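Local structure of putatuve endo-xylanase (1O8P) at residues A[24-32]-A[140-148]; A[78-89]-A[106-117]. The protein probably binds xylan and cellulose chains as the family 6 carbohydrate-binding module of a putative endo-xylanase, helping to hold the enzyme on plant cell-wall polysaccharide. One frame throughout, in Å; residues are numbered along the deposited sequence.

How the contacts relate
Both contacts bear on one four-stranded antiparallel sheet of the beta-sandwich, ordered 29-30, 140-147, 74-82, 116-125. Contact 1 pairs the first two strands; contact 2 joins the last two and also takes in the pairing of 87-93 with 100-106 in the mixed sheet, so it spans both layers at one end of the sandwich. The centres lie about 15 Å apart. Along the chain, 78-89 and 106-117 both fall between 24-32 and 140-148, so contact 1 joins the two ends of the module around contact 2. A salt bridge from Asp142 OD2 to Arg80 NH1 (2.6 Å) ties a calcium ligand of contact 1 to the inner strand 74-82 of contact 2.

Contact 1 of 2, residues A[24-32]-A[140-148]; sequences SAFSNIQAE and NVDWFVFSK. With CA (calcium ion), chain B.
Asn28 lays its side-chain amide flat over the indole of Trp143, the two planes only 11° apart. Its CB starts 4.0 Å from Trp143 CG; CG continues over Trp143 CD2 and CE3, and ND2 ends over the middle of the ring system, 3.5 Å from Trp143 CE2. The other branch, OD1, turns to Val145 and stops 3.5 Å from its CB. With CG beside the backbone N of Asn28 (chi1 -61°), the amide is brought over the indole face.

Backbone bonds set the register of the two strands: Ile29 N donates to Phe144 O at 2.6 Å, Phe144 N returns to Ile29 O, and Ala31 N reaches Asp142 O. Strand 29-30 is the edge strand and 140-147 its inner neighbour in a sheet of the beta-sandwich of a family 6 carbohydrate-binding module. On the face opposite the indole, Ile29 sits over the Phe144 ring, its CB 4.1 Å from the centroid and 19° off the normal.

At the far end of the pairing both segments supply calcium ligands. Gln30 OE1 and Asp142 OD1 each lie 2.4 Å from the calcium ion, Asp142 O adds a backbone ligand, and both carboxylate oxygens of Glu32 bind, OE2 more distantly at 2.9 Å. A water and Ser52 O complete the shell, while Asp142 OD2 is engaged by Arg80.

Contact 2 of 2, residues A[78-89]-A[106-117]; sequences TARVATQNATTI and VGSTGSFDTYRD
Thr109 OG1 is gripped from two sides: it accepts from Thr83 N at 3.0 Å and donates to Thr114 O at 2.7 Å, the latter bond lying in the carbonyl plane. Thr109 N in turn donates to Thr83 O, so backbone and side chain of one threonine engage both polar backbone atoms of Thr83. The bonds join loops at the end of the beta-sandwich, where the loop around Thr83 to Ala86 meets the loop leading into strand 116-125. The type I turn from Ser111 to Thr114 is closed by Thr114 N to Ser111 O, and Ser111 OG accepts from Asp113 N in an ST turn.

A hydrogen-bonded pair lies in each sheet: Val81 with Arg116 in the four-stranded one, through Val81 N to Arg116 O and its return, and Thr87 with Val106 in the mixed one, with Val106 N to Thr87 O at 2.6 Å. Packing fills in between: Val106 CG1 meets Val81 CG2 at 3.6 Å, and its CG2 branch meets Ile89 CD1.

The Tyr115 side chain packs chiefly on Ala82 and Arg80. Ala82 CB stands almost straight above the ring, 3.7 Å from the centroid and 6° off the normal. The Arg80 guanidinium takes Tyr115 CB over its centre, CZ to CB 3.5 Å, and is turned 15° from the ring plane; Arg80 CG anti to its own backbone N (chi1 -171°) and an extended chain carry the group there, and its NH1 makes a salt bridge with Asp142 OD2. Further along the loop, Phe112 has the backbone of Thr83 and Gln84 over one face, and a water accepts from both Gln84 NE2 and Phe112 N, the latter at 2.7 Å.

Contact 1 of 2, residues A[24-32]-A[140-148]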
loop_
_atom_site.group_PDB
_atom_site.type_symbol
_atom_site.label_atom_id
_atom_site.label_comp_id
_atom_site.label_asym_id
_atom_site.label_seq_id
_atom_site.Cartn_x
_atom_site.Cartn_y
_atom_site.Cartn_z
ATOM N N SER A 24 -12.394 6.184 1.435
ATOM C CA SER A 24 -11.613 7.198 2.124
ATOM C C SER A 24 -10.106 6.862 2.142
ATOM O O SER A 24 -9.726 5.684 2.283
ATOM C CB SER A 24 -12.092 7.337 3.564
ATOM O OG SER A 24 -11.447 8.466 4.145
ATOM N N ALA A 25 -9.269 7.896 2.027
ATOM C CA ALA A 25 -7.803 7.777 2.187
ATOM C C ALA A 25 -7.439 7.588 3.658
ATOM O O ALA A 25 -6.378 7.081 3.973
ATOM C CB ALA A 25 -7.090 9.076 1.658
ATOM N N PHE A 26 -8.331 8.070 4.536
ATOM C CA PHE A 26 -8.117 8.193 5.979
ATOM C C PHE A 26 -8.653 7.055 6.854
ATOM O O PHE A 26 -8.479 7.119 8.037
ATOM C CB PHE A 26 -8.598 9.560 6.471
ATOM C CG PHE A 26 -8.111 10.680 5.623
ATOM C CD1 PHE A 26 -6.816 11.180 5.790
ATOM C CD2 PHE A 26 -8.936 11.222 4.609
ATOM C CE1 PHE A 26 -6.352 12.213 4.991
ATOM C CE2 PHE A 26 -8.482 12.231 3.798
ATOM C CZ PHE A 26 -7.192 12.747 3.984
ATOM N N SER A 27 -9.296 6.042 6.269
ATOM C CA SER A 27 -9.561 4.731 6.904
ATOM C C SER A 27 -8.709 3.695 6.204
ATOM O O SER A 27 -8.503 3.813 4.993
ATOM C CB SER A 27 -11.016 4.255 6.697
ATOM O OG SER A 27 -11.952 5.275 6.888
ATOM N N ASN A 28 -8.264 2.668 6.937
ATOM C CA ASN A 28 -7.436 1.600 6.373
ATOM C C ASN A 28 -7.924 1.097 5.034
ATOM O O ASN A 28 -9.097 0.709 4.866
ATOM C CB ASN A 28 -7.307 0.424 7.328
ATOM C CG ASN A 28 -6.651 0.817 8.621
ATOM O OD1 ASN A 28 -6.150 1.922 8.756
ATOM N ND2 ASN A 28 -6.691 -0.049 9.581
ATOM N N ILE A 29 -7.035 1.146 4.057
ATOM C CA ILE A 29 -7.305 0.474 2.790
ATOM C C ILE A 29 -6.704 -0.905 2.867
ATOM O O ILE A 29 -5.478 -1.038 3.001
ATOM C CB ILE A 29 -6.737 1.279 1.585
ATOM C CG1 ILE A 29 -7.246 2.726 1.611
ATOM C CG2 ILE A 29 -7.133 0.576 0.258
ATOM C CD1 ILE A 29 -6.311 3.732 0.985
ATOM N N GLN A 30 -7.557 -1.929 2.768
ATOM C CA GLN A 30 -7.089 -3.298 2.902
ATOM C C GLN A 30 -6.318 -3.576 1.634
ATOM O O GLN A 30 -6.837 -3.369 0.546
ATOM C CB GLN A 30 -8.253 -4.290 3.148
ATOM C CG GLN A 30 -9.016 -4.053 4.472
ATOM C CD GLN A 30 -8.092 -4.113 5.705
ATOM O OE1 GLN A 30 -7.085 -4.848 5.706
ATOM N NE2 GLN A 30 -8.409 -3.334 6.737
ATOM N N ALA A 31 -5.067 -4.008 1.764
ATOM C CA ALA A 31 -4.197 -4.131 0.608
ATOM C C ALA A 31 -4.693 -5.233 -0.346
ATOM O O ALA A 31 -4.417 -5.196 -1.572
ATOM C CB ALA A 31 -2.763 -4.382 1.060
ATOM N N GLU A 32 -5.395 -6.224 0.207
ATOM C CA GLU A 32 -6.039 -7.242 -0.628
ATOM C C GLU A 32 -7.229 -6.677 -1.457
ATOM O O GLU A 32 -7.728 -7.350 -2.341
ATOM C CB GLU A 32 -6.471 -8.483 0.199
ATOM C CG GLU A 32 -7.622 -8.272 1.178
ATOM C CD GLU A 32 -7.167 -7.691 2.505
ATOM O OE1 GLU A 32 -6.097 -7.040 2.564
ATOM O OE2 GLU A 32 -7.888 -7.856 3.508
ATOM N N ASN A 140 4.927 -8.456 2.839
ATOM C CA ASN A 140 3.480 -8.660 3.010
ATOM C C ASN A 140 2.821 -7.372 3.482
ATOM O O ASN A 140 3.367 -6.669 4.312
ATOM C CB ASN A 140 3.194 -9.773 4.001
ATOM C CG ASN A 140 3.541 -11.163 3.461
ATOM O OD1 ASN A 140 3.311 -12.138 4.137
ATOM N ND2 ASN A 140 4.068 -11.256 2.245
ATOM N N VAL A 141 1.644 -7.065 2.929
ATOM C CA VAL A 141 0.946 -5.840 3.239
ATOM C C VAL A 141 -0.472 -6.185 3.673
ATOM O O VAL A 141 -1.232 -6.781 2.911
ATOM C CB VAL A 141 0.911 -4.853 2.064
ATOM C CG1 VAL A 141 0.454 -3.442 2.568
ATOM C CG2 VAL A 141 2.292 -4.782 1.325
ATOM N N ASP A 142 -0.793 -5.831 4.919
ATOM C CA ASP A 142 -2.116 -6.065 5.491
ATOM C C ASP A 142 -3.004 -4.912 5.000
ATOM O O ASP A 142 -3.994 -5.143 4.333
ATOM C CB ASP A 142 -2.004 -6.097 7.022
ATOM C CG ASP A 142 -3.294 -6.382 7.702
ATOM O OD1 ASP A 142 -4.369 -6.519 7.042
ATOM O OD2 ASP A 142 -3.329 -6.468 8.935
ATOM N N TRP A 143 -2.606 -3.673 5.302
ATOM C CA TRP A 143 -3.370 -2.498 4.898
ATOM C C TRP A 143 -2.463 -1.309 4.843
ATOM O O TRP A 143 -1.303 -1.378 5.293
ATOM C CB TRP A 143 -4.569 -2.210 5.836
ATOM C CG TRP A 143 -4.285 -2.217 7.306
ATOM C CD1 TRP A 143 -4.670 -3.190 8.216
ATOM C CD2 TRP A 143 -3.612 -1.199 8.081
ATOM N NE1 TRP A 143 -4.271 -2.841 9.487
ATOM C CE2 TRP A 143 -3.616 -1.632 9.441
ATOM C CE3 TRP A 143 -3.020 0.040 7.772
ATOM C CZ2 TRP A 143 -3.019 -0.875 10.486
ATOM C CZ3 TRP A 143 -2.409 0.788 8.793
ATOM C CH2 TRP A 143 -2.425 0.337 10.143
ATOM N N PHE A 144 -3.005 -0.219 4.289
ATOM C CA PHE A 144 -2.333 1.081 4.271
ATOM C C PHE A 144 -3.349 2.195 4.446
ATOM O O PHE A 144 -4.551 2.013 4.215
ATOM C CB PHE A 144 -1.412 1.269 3.028
ATOM C CG PHE A 144 -2.133 1.425 1.711
ATOM C CD1 PHE A 144 -2.697 0.309 1.061
ATOM C CD2 PHE A 144 -2.202 2.660 1.083
ATOM C CE1 PHE A 144 -3.368 0.426 -0.169
ATOM C CE2 PHE A 144 -2.870 2.772 -0.173
ATOM C CZ PHE A 144 -3.445 1.658 -0.784
ATOM N N VAL A 145 -2.881 3.341 4.893
ATOM C CA VAL A 145 -3.787 4.429 5.216
ATOM C C VAL A 145 -3.012 5.736 5.159
ATOM O O VAL A 145 -1.793 5.746 5.294
ATOM C CB VAL A 145 -4.537 4.208 6.618
ATOM C CG1 VAL A 145 -3.583 4.357 7.836
ATOM C CG2 VAL A 145 -5.717 5.178 6.754
ATOM N N PHE A 146 -3.732 6.835 4.936
ATOM C CA PHE A 146 -3.131 8.173 4.808
ATOM C C PHE A 146 -3.562 9.074 5.976
ATOM O O PHE A 146 -4.566 8.787 6.640
ATOM C CB PHE A 146 -3.490 8.800 3.440
ATOM C CG PHE A 146 -2.964 8.019 2.251
ATOM C CD1 PHE A 146 -1.684 8.277 1.739
ATOM C CD2 PHE A 146 -3.732 6.988 1.668
ATOM C CE1 PHE A 146 -1.189 7.547 0.636
ATOM C CE2 PHE A 146 -3.241 6.246 0.575
ATOM C CZ PHE A 146 -1.977 6.520 0.054
ATOM N N SER A 147 -2.785 10.123 6.247
ATOM C CA SER A 147 -3.073 11.094 7.319
ATOM C C SER A 147 -2.798 12.503 6.849
ATOM O O SER A 147 -1.932 12.714 6.001
ATOM C CB SER A 147 -2.147 10.922 8.551
ATOM O OG SER A 147 -1.932 9.595 8.942
ATOM N N LYS A 148 -3.492 13.459 7.473
ATOM C CA LYS A 148 -3.210 14.896 7.362
ATOM C C LYS A 148 -2.463 15.440 8.601
ATOM O O LYS A 148 -1.610 14.765 9.215
ATOM C CB LYS A 148 -4.523 15.664 7.168
ATOM C CG LYS A 148 -4.380 17.104 6.590
ATOM C CD LYS A 148 -2.941 17.489 6.121
ATOM C CE LYS A 148 -2.271 18.572 7.014
ATOM N NZ LYS A 148 -0.751 18.446 7.192
HETATM CA CA CA B . -5.754 -6.761 5.109
HETATM O O HOH W 1 -6.124 8.562 9.085
HETATM O O HOH W 2 -7.636 -7.897 6.203
#

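Contact 2 of 2, residues A[78-89]-A[106-117]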
loop_
_atom_site.group_PDB
_atom_site.type_symbol
_atom_site.label_atom_id
_atom_site.label_comp_id
_atom_site.label_asym_id
_atom_site.label_seq_id
_atom_site.Cartn_x
_atom_site.Cartn_y
_atom_site.Cartn_z
ATOM N N THR A 78 0.903 5.343 6.005
ATOM C CA THR A 78 1.287 4.284 6.917
ATOM C C THR A 78 0.865 2.940 6.346
ATOM O O THR A 78 -0.275 2.781 5.945
ATOM C CB THR A 78 0.611 4.489 8.297
ATOM O OG1 THR A 78 1.074 5.717 8.864
ATOM C CG2 THR A 78 1.066 3.421 9.308
ATOM N N ALA A 79 1.769 1.961 6.317
ATOM C CA ALA A 79 1.396 0.590 5.909
ATOM C C ALA A 79 1.703 -0.419 7.033
ATOM O O ALA A 79 2.684 -0.245 7.776
ATOM C CB ALA A 79 2.107 0.211 4.572
ATOM N N ARG A 80 0.862 -1.443 7.182
ATOM C CA ARG A 80 1.104 -2.520 8.154
ATOM C C ARG A 80 1.705 -3.622 7.337
ATOM O O ARG A 80 1.036 -4.156 6.431
ATOM C CB ARG A 80 -0.185 -3.016 8.817
ATOM C CG ARG A 80 0.073 -3.970 9.983
ATOM C CD ARG A 80 -1.151 -4.349 10.826
ATOM N NE ARG A 80 -0.876 -5.336 11.894
ATOM C CZ ARG A 80 -1.162 -6.682 11.843
ATOM N NH1 ARG A 80 -1.682 -7.261 10.756
ATOM N NH2 ARG A 80 -0.888 -7.474 12.897
ATOM N N VAL A 81 2.977 -3.918 7.604
ATOM C CA VAL A 81 3.785 -4.735 6.678
ATOM C C VAL A 81 4.632 -5.770 7.443
ATOM O O VAL A 81 4.949 -5.583 8.616
ATOM C CB VAL A 81 4.712 -3.856 5.787
ATOM C CG1 VAL A 81 3.904 -3.001 4.783
ATOM C CG2 VAL A 81 5.548 -2.958 6.653
ATOM N N ALA A 82 4.953 -6.882 6.798
ATOM C CA ALA A 82 5.922 -7.846 7.356
ATOM C C ALA A 82 6.899 -8.189 6.270
ATOM O O ALA A 82 6.490 -8.369 5.113
ATOM C CB ALA A 82 5.217 -9.124 7.797
ATOM N N THR A 83 8.181 -8.315 6.628
ATOM C CA THR A 83 9.171 -8.822 5.688
ATOM C C THR A 83 10.403 -9.368 6.397
ATOM O O THR A 83 10.618 -9.112 7.591
ATOM C CB THR A 83 9.541 -7.746 4.614
ATOM O OG1 THR A 83 10.386 -8.331 3.610
ATOM C CG2 THR A 83 10.355 -6.575 5.201
ATOM N N GLN A 84 11.199 -10.140 5.671
ATOM C CA GLN A 84 12.481 -10.617 6.188
ATOM C C GLN A 84 13.708 -9.822 5.696
ATOM O O GLN A 84 14.787 -10.004 6.210
ATOM C CB GLN A 84 12.669 -12.070 5.792
ATOM C CG GLN A 84 11.864 -13.004 6.617
ATOM C CD GLN A 84 12.223 -14.424 6.311
ATOM O OE1 GLN A 84 13.377 -14.706 5.965
ATOM N NE2 GLN A 84 11.282 -15.323 6.456
ATOM N N ASN A 85 13.545 -8.982 4.679
ATOM C CA ASN A 85 14.638 -8.171 4.137
ATOM C C ASN A 85 14.140 -6.764 3.783
ATOM O O ASN A 85 13.000 -6.607 3.348
ATOM C CB ASN A 85 15.244 -8.824 2.901
ATOM C CG ASN A 85 15.887 -10.188 3.212
ATOM O OD1 ASN A 85 15.222 -11.222 3.160
ATOM N ND2 ASN A 85 17.178 -10.184 3.550
ATOM N N ALA A 86 15.033 -5.771 3.955
ATOM C CA ALA A 86 14.752 -4.369 3.672
ATOM C C ALA A 86 14.264 -4.168 2.244
ATOM O O ALA A 86 14.849 -4.677 1.285
ATOM C CB ALA A 86 15.978 -3.496 3.939
ATOM N N THR A 87 13.202 -3.387 2.109
ATOM C CA THR A 87 12.587 -3.191 0.818
ATOM C C THR A 87 11.813 -1.886 0.839
ATOM O O THR A 87 11.778 -1.188 1.865
ATOM C CB THR A 87 11.747 -4.451 0.437
ATOM O OG1 THR A 87 11.287 -4.307 -0.899
ATOM C CG2 THR A 87 10.481 -4.567 1.261
ATOM N N THR A 88 11.244 -1.505 -0.296
ATOM C CA THR A 88 10.550 -0.231 -0.394
ATOM C C THR A 88 9.217 -0.479 -1.079
ATOM O O THR A 88 9.065 -1.418 -1.918
ATOM C CB THR A 88 11.340 0.785 -1.240
ATOM O OG1 THR A 88 11.518 0.248 -2.571
ATOM C CG2 THR A 88 12.753 1.055 -0.722
ATOM N N ILE A 89 8.267 0.384 -0.742
ATOM C CA ILE A 89 6.993 0.452 -1.441
ATOM C C ILE A 89 6.857 1.869 -1.945
ATOM O O ILE A 89 6.840 2.811 -1.176
ATOM C CB ILE A 89 5.825 0.099 -0.473
ATOM C CG1 ILE A 89 6.104 -1.219 0.266
ATOM C CG2 ILE A 89 4.445 0.165 -1.207
ATOM C CD1 ILE A 89 5.164 -1.565 1.431
ATOM N N VAL A 106 10.850 -0.073 4.077
ATOM C CA VAL A 106 10.473 -1.106 5.016
ATOM C C VAL A 106 11.732 -1.903 5.408
ATOM O O VAL A 106 12.351 -2.552 4.549
ATOM C CB VAL A 106 9.395 -2.036 4.440
ATOM C CG1 VAL A 106 8.920 -2.980 5.540
ATOM C CG2 VAL A 106 8.233 -1.234 3.830
ATOM N N GLY A 107 12.122 -1.813 6.685
ATOM C CA GLY A 107 13.144 -2.689 7.226
ATOM C C GLY A 107 12.599 -4.059 7.611
ATOM O O GLY A 107 11.389 -4.231 7.834
ATOM N N SER A 108 13.491 -5.039 7.719
ATOM C CA SER A 108 13.085 -6.365 8.139
ATOM C C SER A 108 12.358 -6.305 9.505
ATOM O O SER A 108 12.795 -5.584 10.417
ATOM C CB SER A 108 14.306 -7.295 8.212
ATOM O OG SER A 108 13.969 -8.441 8.950
ATOM N N THR A 109 11.221 -7.010 9.591
ATOM C CA THR A 109 10.463 -7.192 10.812
ATOM C C THR A 109 10.795 -8.551 11.482
ATOM O O THR A 109 10.262 -8.875 12.556
ATOM C CB THR A 109 8.918 -7.081 10.555
ATOM O OG1 THR A 109 8.483 -8.115 9.647
ATOM C CG2 THR A 109 8.578 -5.804 9.832
ATOM N N GLY A 110 11.672 -9.326 10.848
ATOM C CA GLY A 110 12.100 -10.602 11.385
ATOM C C GLY A 110 11.324 -11.809 10.869
ATOM O O GLY A 110 11.788 -12.945 10.993
ATOM N N SER A 111 10.137 -11.572 10.304
ATOM C CA SER A 111 9.328 -12.658 9.749
ATOM C C SER A 111 8.166 -12.150 8.881
ATOM O O SER A 111 7.632 -11.064 9.112
ATOM C CB SER A 111 8.869 -13.577 10.873
ATOM O OG SER A 111 7.489 -13.760 10.896
ATOM N N PHE A 112 7.778 -12.927 7.870
ATOM C CA PHE A 112 6.603 -12.575 7.086
ATOM C C PHE A 112 5.279 -12.598 7.845
ATOM O O PHE A 112 4.245 -12.314 7.252
ATOM C CB PHE A 112 6.513 -13.408 5.809
ATOM C CG PHE A 112 7.487 -12.980 4.763
ATOM C CD1 PHE A 112 7.285 -11.802 4.058
ATOM C CD2 PHE A 112 8.620 -13.754 4.496
ATOM C CE1 PHE A 112 8.194 -11.400 3.087
ATOM C CE2 PHE A 112 9.565 -13.343 3.521
ATOM C CZ PHE A 112 9.342 -12.176 2.821
ATOM N N ASP A 113 5.308 -12.938 9.128
ATOM C CA ASP A 113 4.096 -12.886 9.957
ATOM C C ASP A 113 4.319 -12.066 11.249
ATOM O O ASP A 113 3.619 -12.223 12.239
ATOM C CB ASP A 113 3.504 -14.279 10.236
ATOM C CG ASP A 113 2.052 -14.208 10.778
ATOM O OD1 ASP A 113 1.282 -13.287 10.378
ATOM O OD2 ASP A 113 1.589 -15.030 11.610
ATOM N N THR A 114 5.298 -11.181 11.201
ATOM C CA THR A 114 5.453 -10.160 12.227
ATOM C C THR A 114 5.211 -8.833 11.548
ATOM O O THR A 114 6.068 -8.370 10.801
ATOM C CB THR A 114 6.914 -10.242 12.806
ATOM O OG1 THR A 114 7.175 -11.596 13.205
ATOM C CG2 THR A 114 7.073 -9.383 14.082
ATOM N N TYR A 115 4.040 -8.249 11.781
ATOM C CA TYR A 115 3.646 -6.983 11.154
ATOM C C TYR A 115 3.993 -5.791 12.010
ATOM O O TYR A 115 3.866 -5.822 13.239
ATOM C CB TYR A 115 2.152 -6.975 10.787
ATOM C CG TYR A 115 1.854 -7.925 9.637
ATOM C CD1 TYR A 115 1.727 -9.296 9.860
ATOM C CD2 TYR A 115 1.780 -7.464 8.312
ATOM C CE1 TYR A 115 1.497 -10.173 8.808
ATOM C CE2 TYR A 115 1.537 -8.347 7.252
ATOM C CZ TYR A 115 1.397 -9.684 7.509
ATOM O OH TYR A 115 1.138 -10.572 6.482
ATOM N N ARG A 116 4.443 -4.743 11.334
ATOM C CA ARG A 116 4.753 -3.470 11.952
ATOM C C ARG A 116 4.155 -2.360 11.085
ATOM O O ARG A 116 4.002 -2.526 9.861
ATOM C CB ARG A 116 6.278 -3.277 12.068
ATOM C CG ARG A 116 6.957 -4.161 13.131
ATOM C CD ARG A 116 6.185 -4.311 14.459
ATOM N NE ARG A 116 6.897 -5.185 15.387
ATOM C CZ ARG A 116 6.378 -6.252 16.000
ATOM N NH1 ARG A 116 5.104 -6.604 15.810
ATOM N NH2 ARG A 116 7.145 -6.969 16.819
ATOM N N ASP A 117 3.822 -1.240 11.729
ATOM C CA ASP A 117 3.319 -0.052 11.020
ATOM C C ASP A 117 4.503 0.788 10.605
ATOM O O ASP A 117 5.311 1.173 11.456
ATOM C CB ASP A 117 2.417 0.768 11.909
ATOM C CG ASP A 117 1.112 0.104 12.152
ATOM O OD1 ASP A 117 0.887 -1.021 11.654
ATOM O OD2 ASP A 117 0.230 0.645 12.831
HETATM O O HOH W 3 8.938 -15.341 7.415
#